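Long-range contacts in putative gamma-glutamylcyclotransferase YkqA (Bacillus subtilis, PDB 2QIK), which is a putative gamma-glutamylcyclotransferase, probably acting on gamma-glutamyl compounds through an acyl-transfer reaction: residues A[78-83]-A[95-100]; A[29-34]-A[58-63]. All blocks are in the same frame, centred on the assembly; numbering follows the deposited sequence.

Interaction 1 (A[78-83]-A[95-100]); sequences YHKQTV and LIYFMN
Y78 and M99, a selenomethionine, lie side by side and point the same way: CB of M99 sits 3.8 Å from the centroid of the Y78 ring and 6° off its normal, a CH-pi contact over the face. SE of M99 reaches that ring obliquely, as a Met-aromatic contact. Were Y78 an alanine, M99 CB and CG would probably lose the ring face beside them, leaving the side chain free to turn. At the next pair, H79 and F98, the F98 ring takes CB of H79 over a face, 4.0 Å from its centroid. F98 carries its CG between backbone N and carbonyl carbon (chi1 63°), which swings the ring across the partner strand; the Q81 amide plane stands 79° from it. On the other face of the sheet K80 runs alongside Y97, its CB 4.2 Å from the centroid of the Y97 ring. Between the two faces the backbones pair antiparallel: H79 and F98 exchange two bonds, H79 N lying 2.9 Å from F98 O, as do Q81 and I96. K80, L95 and Y97 pack on helix 65-74, where D72 takes K80 NZ and Y97 OH; I96 and F98 touch V46 of strand 44-47, and the L95 backbone bonds to L4 and F6 of strand 3-7.

Interaction 2 (A[29-34]-A[58-63]); sequences EQARTK and GEVYEA
G58 N donates to A31 O at 2.9 Å, where the two segments meet near one end. The hydrogen bond itself is fairly straight (162° at the hydrogen), but the donor lies above the carbonyl plane of A31, 40° out of it. The short strands 31-34 and 58-63 run at 109° to each other, so they diverge quickly from this meeting point, and the buried surface amounts to just 216 Å². G58 also lies close to Y8 of the probable substrate site. The chain turns a corner at E29 and Q30, where E29 O comes within 3.7 Å of CG of E59. Side-chain packing across the contact is a single apolar touch: the methyl CB of A31 meets the CG2 branch of V60 at 3.8 Å. E59 extends beyond CG, and Y61 OH donates to E59 OE2 at 2.8 Å, with OE2 in the plane of the Y61 ring. R12 and the backbone N of K13 also bind this carboxylate. The chemistry thus separates into a backbone bond with small apolar groups where the strands meet, and a buried carboxylate on E59 whose charge is probably offset by R12.

How the interactions relate
From the N terminus, strand 3-7 comes first, followed by strand 25-34 and strand 55-63; interaction 2 holds the latter two together and closes a loop of 23 residues. Helix 65-74 follows, and interaction 1 then closes the hairpin of strands 79-87 and 90-98, with 11 residues between its segments. The two loops are in series, neither nesting nor crossing. Strands 25-34 and 79-87 are neighbours in one antiparallel sheet and connect the contacts, whose centres lie about 13 Å apart; V83 CB is 3.6 Å from T33 OG1. Backbone bonds from L95 to strand 3-7 bring the sheet round on itself, consistent with the closed barrel of the gamma-glutamylcyclotransferase fold, and I96 and G58 both approach Y8.

Interaction 1 (A[78-83]-A[95-100])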
# COMPACT_ATOMS: atom_id res chain seq x y z
N TYR A 78 -7.67 -21.16 -16.79
CA TYR A 78 -6.92 -20.97 -15.55
C TYR A 78 -7.17 -22.16 -14.67
O TYR A 78 -8.24 -22.79 -14.71
CB TYR A 78 -7.33 -19.71 -14.81
CG TYR A 78 -6.91 -18.44 -15.41
CD1 TYR A 78 -6.10 -17.58 -14.69
CD2 TYR A 78 -7.27 -18.08 -16.73
CE1 TYR A 78 -5.68 -16.42 -15.22
CE2 TYR A 78 -6.85 -16.89 -17.23
CZ TYR A 78 -6.07 -16.07 -16.48
OH TYR A 78 -5.64 -14.86 -16.94
N HIS A 79 -6.18 -22.43 -13.85
CA HIS A 79 -6.20 -23.46 -12.78
C HIS A 79 -6.03 -22.70 -11.44
O HIS A 79 -5.79 -21.50 -11.42
CB HIS A 79 -5.04 -24.45 -12.93
CG HIS A 79 -5.09 -25.29 -14.17
ND1 HIS A 79 -5.92 -26.38 -14.30
CD2 HIS A 79 -4.41 -25.19 -15.34
CE1 HIS A 79 -5.75 -26.93 -15.49
NE2 HIS A 79 -4.82 -26.23 -16.14
N LYS A 80 -6.23 -23.41 -10.34
CA LYS A 80 -6.01 -22.81 -9.09
C LYS A 80 -5.28 -23.72 -8.16
O LYS A 80 -5.24 -24.94 -8.38
CB LYS A 80 -7.31 -22.32 -8.47
CG LYS A 80 -8.17 -23.38 -8.07
CD LYS A 80 -9.61 -22.76 -7.94
CE LYS A 80 -10.59 -23.46 -7.02
NZ LYS A 80 -11.68 -24.07 -7.83
N GLN A 81 -4.68 -23.10 -7.14
CA GLN A 81 -4.01 -23.82 -6.10
C GLN A 81 -4.09 -22.96 -4.84
O GLN A 81 -4.68 -21.86 -4.88
CB GLN A 81 -2.54 -24.10 -6.45
CG GLN A 81 -1.67 -22.83 -6.59
CD GLN A 81 -0.22 -23.24 -6.60
OE1 GLN A 81 0.30 -23.68 -7.61
NE2 GLN A 81 0.42 -23.16 -5.42
N THR A 82 -3.55 -23.39 -3.74
CA THR A 82 -3.38 -22.51 -2.59
C THR A 82 -1.94 -22.08 -2.45
O THR A 82 -1.00 -22.77 -2.93
CB THR A 82 -3.86 -23.08 -1.28
OG1 THR A 82 -3.20 -24.34 -1.01
CG2 THR A 82 -5.32 -23.43 -1.33
N VAL A 83 -1.73 -20.94 -1.80
CA VAL A 83 -0.44 -20.42 -1.45
C VAL A 83 -0.48 -19.87 -0.02
O VAL A 83 -1.56 -19.51 0.49
CB VAL A 83 0.03 -19.31 -2.39
CG1 VAL A 83 0.44 -19.85 -3.79
CG2 VAL A 83 -0.99 -18.24 -2.57
N LEU A 95 -6.55 -19.41 -1.80
CA LEU A 95 -6.60 -19.82 -3.18
C LEU A 95 -6.01 -18.74 -4.06
O LEU A 95 -6.08 -17.55 -3.78
CB LEU A 95 -8.06 -19.94 -3.58
CG LEU A 95 -8.77 -21.14 -3.01
CD1 LEU A 95 -10.30 -21.03 -3.23
CD2 LEU A 95 -8.25 -22.45 -3.69
N ILE A 96 -5.50 -19.18 -5.20
CA ILE A 96 -4.98 -18.24 -6.23
C ILE A 96 -5.22 -18.90 -7.58
O ILE A 96 -5.04 -20.11 -7.72
CB ILE A 96 -3.50 -17.91 -6.01
CG1 ILE A 96 -3.03 -16.80 -6.93
CG2 ILE A 96 -2.63 -19.14 -6.11
CD1 ILE A 96 -1.57 -16.33 -6.61
N TYR A 97 -5.61 -18.10 -8.59
CA TYR A 97 -5.81 -18.55 -9.95
C TYR A 97 -4.58 -18.24 -10.76
O TYR A 97 -3.99 -17.19 -10.63
CB TYR A 97 -7.05 -17.86 -10.57
CG TYR A 97 -8.37 -18.40 -10.04
CD1 TYR A 97 -9.08 -19.35 -10.74
CD2 TYR A 97 -8.88 -17.98 -8.83
CE1 TYR A 97 -10.30 -19.87 -10.24
CE2 TYR A 97 -10.09 -18.49 -8.32
CZ TYR A 97 -10.76 -19.47 -9.03
OH TYR A 97 -11.94 -19.88 -8.49
N PHE A 98 -4.28 -19.11 -11.71
CA PHE A 98 -3.10 -18.92 -12.60
C PHE A 98 -3.36 -19.52 -13.94
O PHE A 98 -4.08 -20.50 -14.05
CB PHE A 98 -1.80 -19.53 -11.94
CG PHE A 98 -1.88 -21.02 -11.74
CD1 PHE A 98 -1.35 -21.90 -12.71
CD2 PHE A 98 -2.37 -21.57 -10.55
CE1 PHE A 98 -1.35 -23.28 -12.51
CE2 PHE A 98 -2.41 -22.95 -10.37
CZ PHE A 98 -1.90 -23.80 -11.35
N MSE A 99 -2.78 -18.93 -14.97
CA MSE A 99 -2.81 -19.59 -16.30
C MSE A 99 -1.37 -20.04 -16.59
O MSE A 99 -0.47 -19.16 -16.61
CB MSE A 99 -3.24 -18.61 -17.40
CG MSE A 99 -2.95 -17.09 -17.37
SE MSE A 99 -2.71 -15.82 -19.03
CE MSE A 99 -3.82 -14.18 -18.73
N ASN A 100 -1.11 -21.29 -16.85
CA ASN A 100 0.23 -21.71 -17.40
C ASN A 100 0.54 -21.11 -18.76
O ASN A 100 -0.38 -20.84 -19.56
CB ASN A 100 0.35 -23.23 -17.51
CG ASN A 100 1.16 -23.69 -18.75
OD1 ASN A 100 0.62 -24.34 -19.67
ND2 ASN A 100 2.43 -23.36 -18.78

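Interaction 2 (A[29-34]-A[58-63])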
# COMPACT_ATOMS: atom_id res chain seq x y z
N GLU A 29 -6.19 -5.75 2.52
CA GLU A 29 -5.85 -4.93 1.38
C GLU A 29 -4.39 -5.02 1.00
O GLU A 29 -4.03 -4.75 -0.17
CB GLU A 29 -6.16 -3.41 1.69
CG GLU A 29 -7.61 -3.16 2.02
CD GLU A 29 -7.89 -1.74 2.50
OE1 GLU A 29 -8.99 -1.49 2.93
OE2 GLU A 29 -7.03 -0.86 2.36
N GLN A 30 -3.56 -5.38 1.95
CA GLN A 30 -2.11 -5.41 1.74
C GLN A 30 -1.67 -6.86 1.96
O GLN A 30 -1.83 -7.44 3.04
CB GLN A 30 -1.36 -4.50 2.69
CG GLN A 30 -1.88 -3.03 2.66
CD GLN A 30 -1.88 -2.40 1.30
OE1 GLN A 30 -1.11 -2.76 0.41
NE2 GLN A 30 -2.76 -1.37 1.14
N ALA A 31 -1.18 -7.52 0.94
CA ALA A 31 -0.85 -8.93 1.02
C ALA A 31 0.13 -9.30 -0.09
O ALA A 31 0.18 -8.61 -1.11
CB ALA A 31 -2.10 -9.80 0.91
N ARG A 32 0.86 -10.37 0.10
CA ARG A 32 1.82 -10.81 -0.91
C ARG A 32 2.07 -12.31 -0.78
O ARG A 32 1.89 -12.91 0.26
CB ARG A 32 3.17 -10.02 -0.83
CG ARG A 32 4.02 -10.37 0.34
CD ARG A 32 5.25 -9.50 0.41
NE ARG A 32 6.20 -9.98 1.38
CZ ARG A 32 7.38 -9.45 1.59
NH1 ARG A 32 7.78 -8.40 0.90
NH2 ARG A 32 8.18 -10.02 2.44
N THR A 33 2.59 -12.86 -1.86
CA THR A 33 3.08 -14.24 -1.87
C THR A 33 4.31 -14.33 -2.75
O THR A 33 4.41 -13.65 -3.76
CB THR A 33 1.98 -15.19 -2.29
OG1 THR A 33 2.28 -16.54 -1.93
CG2 THR A 33 1.61 -15.14 -3.74
N LYS A 34 5.24 -15.20 -2.41
CA LYS A 34 6.49 -15.32 -3.14
C LYS A 34 6.18 -15.91 -4.55
O LYS A 34 5.53 -16.96 -4.66
CB LYS A 34 7.50 -16.18 -2.40
CG LYS A 34 8.80 -16.30 -3.19
CD LYS A 34 9.99 -16.71 -2.35
CE LYS A 34 10.60 -15.61 -1.48
NZ LYS A 34 11.56 -16.13 -0.54
N GLY A 58 -1.10 -8.38 -3.74
CA GLY A 58 -2.48 -8.50 -4.01
C GLY A 58 -3.31 -8.28 -2.75
O GLY A 58 -2.89 -7.62 -1.81
N GLU A 59 -4.53 -8.84 -2.76
CA GLU A 59 -5.53 -8.60 -1.74
C GLU A 59 -6.17 -9.93 -1.38
O GLU A 59 -6.23 -10.83 -2.24
CB GLU A 59 -6.64 -7.69 -2.31
CG GLU A 59 -6.13 -6.34 -2.80
CD GLU A 59 -7.04 -5.60 -3.73
OE1 GLU A 59 -6.54 -4.73 -4.52
OE2 GLU A 59 -8.22 -5.83 -3.82
N VAL A 60 -6.61 -10.07 -0.11
CA VAL A 60 -7.26 -11.30 0.34
C VAL A 60 -8.72 -11.03 0.62
O VAL A 60 -9.04 -10.10 1.36
CB VAL A 60 -6.60 -11.86 1.57
CG1 VAL A 60 -7.30 -13.12 2.08
CG2 VAL A 60 -5.10 -12.14 1.35
N TYR A 61 -9.59 -11.85 0.04
CA TYR A 61 -11.03 -11.81 0.24
C TYR A 61 -11.52 -13.13 0.80
O TYR A 61 -10.90 -14.18 0.64
CB TYR A 61 -11.72 -11.54 -1.12
CG TYR A 61 -11.54 -10.15 -1.60
CD1 TYR A 61 -10.39 -9.81 -2.29
CD2 TYR A 61 -12.45 -9.14 -1.37
CE1 TYR A 61 -10.13 -8.55 -2.69
CE2 TYR A 61 -12.21 -7.86 -1.76
CZ TYR A 61 -10.99 -7.56 -2.44
OH TYR A 61 -10.76 -6.23 -2.80
N GLU A 62 -12.69 -13.05 1.46
CA GLU A 62 -13.37 -14.25 1.88
C GLU A 62 -14.50 -14.56 0.87
O GLU A 62 -15.46 -13.82 0.77
CB GLU A 62 -13.98 -14.01 3.23
CG GLU A 62 -14.80 -15.12 3.67
CD GLU A 62 -14.18 -16.04 4.54
OE1 GLU A 62 -13.09 -16.58 4.08
OE2 GLU A 62 -14.89 -16.23 5.64
N ALA A 63 -14.30 -15.61 0.08
CA ALA A 63 -15.15 -15.98 -1.02
C ALA A 63 -16.03 -17.15 -0.69
O ALA A 63 -15.54 -18.21 -0.27
CB ALA A 63 -14.33 -16.30 -2.22